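Local coordinates for protein transcription initiation factor TFIID subunit 6 (Drosophila melanogaster, PDB 1TAF) that serves as a subunit of the general transcription factor TFIID, mediating promoter responses to activators and repressors, and pairs through this histone-fold domain with a partner protein, at residues B[10-15]-B[31-36]; B[45-50]-B[57-62]. All coordinates share one frame; numbering follows the deposited sequence.

Interaction 1 of 2, residues B[10-15]-B[31-36]; sequences ESMKVI and ELAEDV. With ZN (zinc ion), chain G.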
loop_
_atom_site.group_PDB
_atom_site.type_symbol
_atom_site.label_atom_id
_atom_site.label_comp_id
_atom_site.label_asym_id
_atom_site.label_seq_id
_atom_site.Cartn_x
_atom_site.Cartn_y
_atom_site.Cartn_z
ATOM N N GLU B 10 -18.816 -4.447 17.183
ATOM C CA GLU B 10 -18.399 -5.637 17.930
ATOM C C GLU B 10 -17.586 -6.608 17.061
ATOM O O GLU B 10 -16.592 -7.189 17.512
ATOM C CB GLU B 10 -19.620 -6.332 18.523
ATOM C CG GLU B 10 -19.291 -7.514 19.397
ATOM C CD GLU B 10 -18.354 -7.159 20.542
ATOM O OE1 GLU B 10 -18.461 -6.027 21.083
ATOM O OE2 GLU B 10 -17.506 -8.017 20.895
ATOM N N SER B 11 -17.980 -6.737 15.797
ATOM C CA SER B 11 -17.284 -7.603 14.855
ATOM C C SER B 11 -15.846 -7.147 14.613
ATOM O O SER B 11 -14.983 -7.957 14.299
ATOM C CB SER B 11 -18.033 -7.638 13.521
ATOM O OG SER B 11 -19.369 -8.061 13.704
ATOM N N MET B 12 -15.594 -5.848 14.742
ATOM C CA MET B 12 -14.252 -5.291 14.541
ATOM C C MET B 12 -13.339 -5.753 15.666
ATOM O O MET B 12 -12.142 -5.945 15.474
ATOM C CB MET B 12 -14.295 -3.757 14.533
ATOM C CG MET B 12 -15.252 -3.143 13.523
ATOM S SD MET B 12 -14.812 -3.486 11.821
ATOM C CE MET B 12 -15.850 -4.892 11.455
ATOM N N LYS B 13 -13.922 -5.894 16.850
ATOM C CA LYS B 13 -13.196 -6.329 18.036
ATOM C C LYS B 13 -12.720 -7.783 17.880
ATOM O O LYS B 13 -11.582 -8.132 18.221
ATOM C CB LYS B 13 -14.113 -6.225 19.262
ATOM C CG LYS B 13 -14.926 -4.936 19.367
ATOM C CD LYS B 13 -14.115 -3.808 19.978
ATOM C CE LYS B 13 -15.034 -2.818 20.701
ATOM N NZ LYS B 13 -14.292 -1.662 21.289
ATOM N N VAL B 14 -13.610 -8.631 17.376
ATOM C CA VAL B 14 -13.303 -10.035 17.170
ATOM C C VAL B 14 -12.176 -10.160 16.174
ATOM O O VAL B 14 -11.265 -10.948 16.369
ATOM C CB VAL B 14 -14.529 -10.792 16.641
ATOM C CG1 VAL B 14 -14.147 -12.208 16.218
ATOM C CG2 VAL B 14 -15.613 -10.805 17.714
ATOM N N ILE B 15 -12.253 -9.391 15.092
ATOM C CA ILE B 15 -11.218 -9.416 14.068
ATOM C C ILE B 15 -9.873 -8.957 14.656
ATOM O O ILE B 15 -8.838 -9.567 14.393
ATOM C CB ILE B 15 -11.619 -8.548 12.846
ATOM C CG1 ILE B 15 -12.793 -9.197 12.110
ATOM C CG2 ILE B 15 -10.431 -8.369 11.902
ATOM C CD1 ILE B 15 -13.341 -8.359 10.970
ATOM N N GLU B 31 -15.813 3.505 13.947
ATOM C CA GLU B 31 -15.371 4.124 12.708
ATOM C C GLU B 31 -15.089 3.059 11.658
ATOM O O GLU B 31 -15.529 3.175 10.520
ATOM C CB GLU B 31 -14.120 4.964 12.950
ATOM C CG GLU B 31 -13.568 5.643 11.688
ATOM C CD GLU B 31 -14.491 6.718 11.132
ATOM O OE1 GLU B 31 -15.416 7.166 11.848
ATOM O OE2 GLU B 31 -14.288 7.125 9.969
ATOM N N LEU B 32 -14.353 2.025 12.049
ATOM C CA LEU B 32 -14.001 0.923 11.162
ATOM C C LEU B 32 -15.219 0.156 10.666
ATOM O O LEU B 32 -15.263 -0.252 9.510
ATOM C CB LEU B 32 -13.059 -0.051 11.871
ATOM C CG LEU B 32 -11.567 0.038 11.575
ATOM C CD1 LEU B 32 -10.860 -0.987 12.411
ATOM C CD2 LEU B 32 -11.305 -0.219 10.104
ATOM N N ALA B 33 -16.175 -0.089 11.557
ATOM C CA ALA B 33 -17.395 -0.806 11.198
ATOM C C ALA B 33 -18.177 0.009 10.173
ATOM O O ALA B 33 -18.773 -0.534 9.241
ATOM C CB ALA B 33 -18.256 -1.058 12.435
ATOM N N GLU B 34 -18.152 1.324 10.346
ATOM C CA GLU B 34 -18.847 2.202 9.439
ATOM C C GLU B 34 -18.144 2.244 8.093
ATOM O O GLU B 34 -18.782 2.128 7.041
ATOM C CB GLU B 34 -18.910 3.586 10.028
ATOM C CG GLU B 34 -19.739 4.520 9.225
ATOM C CD GLU B 34 -19.885 5.829 9.920
ATOM O OE1 GLU B 34 -20.161 5.794 11.139
ATOM O OE2 GLU B 34 -19.698 6.876 9.259
ATOM N N ASP B 35 -16.827 2.417 8.140
ATOM C CA ASP B 35 -16.004 2.464 6.945
ATOM C C ASP B 35 -16.091 1.195 6.115
ATOM O O ASP B 35 -16.278 1.266 4.899
ATOM C CB ASP B 35 -14.561 2.743 7.321
ATOM C CG ASP B 35 -14.358 4.159 7.791
ATOM O OD1 ASP B 35 -15.305 4.975 7.652
ATOM O OD2 ASP B 35 -13.256 4.465 8.285
ATOM N N VAL B 36 -15.983 0.033 6.761
ATOM C CA VAL B 36 -16.064 -1.221 6.025
ATOM C C VAL B 36 -17.451 -1.441 5.412
ATOM O O VAL B 36 -17.570 -2.014 4.329
ATOM C CB VAL B 36 -15.635 -2.450 6.882
ATOM C CG1 VAL B 36 -16.750 -2.885 7.845
ATOM C CG2 VAL B 36 -15.229 -3.606 5.953
HETATM ZN ZN ZN G . -13.142 6.445 8.503
HETATM O O HOH W 1 -11.102 6.708 8.974
#

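Interaction 2 of 2, residues B[45-50]-B[57-62]; sequences QDAAKF and QKLSVR. With ZN (zinc ion), chain I.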
loop_
_atom_site.group_PDB
_atom_site.type_symbol
_atom_site.label_atom_id
_atom_site.label_comp_id
_atom_site.label_asym_id
_atom_site.label_seq_id
_atom_site.Cartn_x
_atom_site.Cartn_y
_atom_site.Cartn_z
ATOM N N GLN B 45 -22.436 -2.472 -5.114
ATOM C CA GLN B 45 -22.993 -1.578 -6.126
ATOM C C GLN B 45 -22.249 -1.708 -7.464
ATOM O O GLN B 45 -22.871 -1.894 -8.500
ATOM C CB GLN B 45 -22.941 -0.134 -5.625
ATOM C CG GLN B 45 -23.560 0.900 -6.568
ATOM C CD GLN B 45 -25.041 0.664 -6.806
ATOM O OE1 GLN B 45 -25.849 0.611 -5.869
ATOM N NE2 GLN B 45 -25.403 0.513 -8.070
ATOM N N ASP B 46 -20.922 -1.645 -7.438
ATOM C CA ASP B 46 -20.129 -1.756 -8.659
ATOM C C ASP B 46 -20.281 -3.123 -9.297
ATOM O O ASP B 46 -20.331 -3.232 -10.522
ATOM C CB ASP B 46 -18.650 -1.491 -8.379
ATOM C CG ASP B 46 -18.367 -0.045 -8.015
ATOM O OD1 ASP B 46 -19.191 0.852 -8.306
ATOM O OD2 ASP B 46 -17.292 0.198 -7.430
ATOM N N ALA B 47 -20.329 -4.161 -8.460
ATOM C CA ALA B 47 -20.507 -5.538 -8.913
ATOM C C ALA B 47 -21.851 -5.678 -9.649
ATOM O O ALA B 47 -21.929 -6.333 -10.692
ATOM C CB ALA B 47 -20.454 -6.500 -7.707
ATOM N N ALA B 48 -22.903 -5.081 -9.086
ATOM C CA ALA B 48 -24.232 -5.118 -9.686
ATOM C C ALA B 48 -24.237 -4.352 -11.008
ATOM O O ALA B 48 -24.985 -4.707 -11.921
ATOM C CB ALA B 48 -25.263 -4.555 -8.733
ATOM N N LYS B 49 -23.402 -3.315 -11.114
ATOM C CA LYS B 49 -23.290 -2.543 -12.353
ATOM C C LYS B 49 -22.643 -3.426 -13.413
ATOM O O LYS B 49 -23.034 -3.369 -14.579
ATOM C CB LYS B 49 -22.424 -1.287 -12.183
ATOM C CG LYS B 49 -23.017 -0.173 -11.342
ATOM C CD LYS B 49 -24.403 0.205 -11.801
ATOM C CE LYS B 49 -24.899 1.420 -11.055
ATOM N NZ LYS B 49 -26.375 1.479 -11.027
ATOM N N PHE B 50 -21.623 -4.197 -13.023
ATOM C CA PHE B 50 -20.939 -5.104 -13.951
ATOM C C PHE B 50 -21.912 -6.170 -14.418
ATOM O O PHE B 50 -21.979 -6.476 -15.606
ATOM C CB PHE B 50 -19.747 -5.790 -13.283
ATOM C CG PHE B 50 -18.538 -4.917 -13.157
ATOM C CD1 PHE B 50 -17.967 -4.335 -14.285
ATOM C CD2 PHE B 50 -17.972 -4.664 -11.915
ATOM C CE1 PHE B 50 -16.844 -3.506 -14.171
ATOM C CE2 PHE B 50 -16.855 -3.841 -11.789
ATOM C CZ PHE B 50 -16.290 -3.262 -12.916
ATOM N N GLN B 57 -28.995 -10.974 -14.247
ATOM C CA GLN B 57 -29.783 -10.538 -13.093
ATOM C C GLN B 57 -29.361 -11.192 -11.789
ATOM O O GLN B 57 -29.924 -10.899 -10.727
ATOM C CB GLN B 57 -31.297 -10.738 -13.303
ATOM C CG GLN B 57 -31.722 -11.731 -14.379
ATOM C CD GLN B 57 -31.717 -11.115 -15.765
ATOM O OE1 GLN B 57 -31.422 -11.787 -16.754
ATOM N NE2 GLN B 57 -32.037 -9.829 -15.844
ATOM N N LYS B 58 -28.390 -12.094 -11.875
ATOM C CA LYS B 58 -27.890 -12.770 -10.690
ATOM C C LYS B 58 -26.412 -12.425 -10.513
ATOM O O LYS B 58 -25.588 -12.662 -11.405
ATOM C CB LYS B 58 -28.083 -14.277 -10.808
ATOM C CG LYS B 58 -27.666 -15.014 -9.561
ATOM C CD LYS B 58 -28.007 -16.471 -9.648
ATOM C CE LYS B 58 -27.999 -17.069 -8.286
ATOM N NZ LYS B 58 -28.736 -18.351 -8.306
ATOM N N LEU B 59 -26.091 -11.823 -9.375
ATOM C CA LEU B 59 -24.724 -11.425 -9.084
ATOM C C LEU B 59 -23.819 -12.638 -8.932
ATOM O O LEU B 59 -24.135 -13.573 -8.206
ATOM C CB LEU B 59 -24.693 -10.595 -7.810
ATOM C CG LEU B 59 -23.395 -9.841 -7.547
ATOM C CD1 LEU B 59 -23.269 -8.705 -8.539
ATOM C CD2 LEU B 59 -23.446 -9.282 -6.140
ATOM N N SER B 60 -22.663 -12.601 -9.582
ATOM C CA SER B 60 -21.732 -13.722 -9.501
ATOM C C SER B 60 -20.443 -13.347 -8.789
ATOM O O SER B 60 -20.105 -12.168 -8.661
ATOM C CB SER B 60 -21.395 -14.239 -10.904
ATOM O OG SER B 60 -20.645 -13.273 -11.611
ATOM N N VAL B 61 -19.710 -14.364 -8.351
ATOM C CA VAL B 61 -18.437 -14.147 -7.684
ATOM C C VAL B 61 -17.500 -13.397 -8.627
ATOM O O VAL B 61 -16.669 -12.620 -8.181
ATOM C CB VAL B 61 -17.796 -15.479 -7.234
ATOM C CG1 VAL B 61 -18.714 -16.173 -6.222
ATOM C CG2 VAL B 61 -17.541 -16.382 -8.440
ATOM N N ARG B 62 -17.689 -13.606 -9.931
ATOM C CA ARG B 62 -16.898 -12.952 -10.976
ATOM C C ARG B 62 -17.167 -11.439 -10.983
ATOM O O ARG B 62 -16.264 -10.637 -11.239
ATOM C CB ARG B 62 -17.266 -13.549 -12.334
ATOM C CG ARG B 62 -16.090 -13.824 -13.247
ATOM C CD ARG B 62 -15.167 -14.908 -12.691
ATOM N NE ARG B 62 -15.826 -16.212 -12.578
ATOM C CZ ARG B 62 -15.268 -17.289 -12.027
ATOM N NH1 ARG B 62 -14.034 -17.223 -11.541
ATOM N NH2 ARG B 62 -15.949 -18.430 -11.940
HETATM ZN ZN ZN I . -27.777 0.226 -7.900
HETATM O O HOH W 2 -27.140 -1.579 -6.373
HETATM O O HOH W 3 -29.211 0.735 -6.238
#

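Interaction 1 of 2, residues B[10-15]-B[31-36]
The flat group touched by Met-12 is the peptide joining Leu-32 to Ala-33: the thioether sulfur lies over one face of it, with SD 3.8 Å from Leu-32 C. Two other planes, the carboxylates of Glu-31 and Asp-35, meet zinc well away from Met-12. Glu-31 binds through OE2 at 2.0 Å, whereas Asp-35 binds lopsidedly, OD2 at 2.0 Å and OD1 at 2.8 Å from the metal; a water is a further ligand. Met-12 is folded, its CG beside the backbone N (chi1 -55°) and its chain bent again at chi2, which lays the thioether along helix 26-53. CG reaches Ala-33 CB at 3.8 Å, SD rests against Leu-32 CB, and CE ends 4.2 Å from Val-36 CG1. Segments 10-15 and 31-36, parts of the first short helix and the long central helix of a histone fold, have axes at 101°. Ile-7, Leu-24 and Ala-29 also pack on Met-12, and an apolar side chain of another protein's chain joins them. No hydrogen bond spans the two segments, so the crossing rests on dispersion and burial of apolar surface, while the carboxylates of Glu-31 and Asp-35, which take no part in it, bind the metal.

Interaction 2 of 2, residues B[45-50]-B[57-62]
The loop that leads from the long central helix into the last short helix is a hallmark of the histone fold, and here Leu-59 in that loop folds back onto helix 26-53. The touching is done by one methyl. CD1 of Leu-59 sits over a face of the peptide between Ala-47 and Ala-48, 3.5 Å from Ala-47 O and 3.7 Å from Ala-48 N, and it also meets the Ala-47 methyl, CB to CD1 3.7 Å. The side chain starts out neither facing the helix nor turned from it; placing CG opposite the backbone N (chi1 -167°) and turning chi2 to 71° carries CD1 down onto the helix surface. With only methyl side chains on Ala-47 and Ala-48, the helix lets the leucine come down to the main chain itself. Ile-64 and Ser-67 of helix 61-69 pack on the same Ala-47, so the loop and the helix after it share one patch of the central helix.

Just beyond, Ser-60 is the N-cap of helix 61-69: its side chain caps a backbone N of the first turn, and its own N is bonded to Asp-63 OD2, consistent with a capping box. The backbone of Leu-59 is hydrogen-bonded to another protein's chain, which also puts an apolar side chain against it. A zinc ion lies beside the Gln-45 amide with two waters, one 2.2 Å from the metal. The chemistry is thus mixed: Leu-59 shares its side chain between its own central helix and an apolar side chain of the partner, while its backbone hydrogen-bonds to that partner and polar groups start the next helix.

How the interactions relate
Helix 26-53 serves both contacts, which lie on opposite sides of the chain's centre, about 25 Å apart centre to centre. Interaction 1 seats the first short helix near the N-terminal part of the long one; interaction 2 seats the loop before the last short helix toward its other end. In each, an apolar side chain lies over a peptide face of the central helix without any hydrogen bond across. Both contacts are buried, though in interaction 2 the loop leucine, itself buried like Ala-47, also borders the partly exposed Ala-48. Carboxylates hold the zinc at 31-36, while the ion near Gln-45 has two waters.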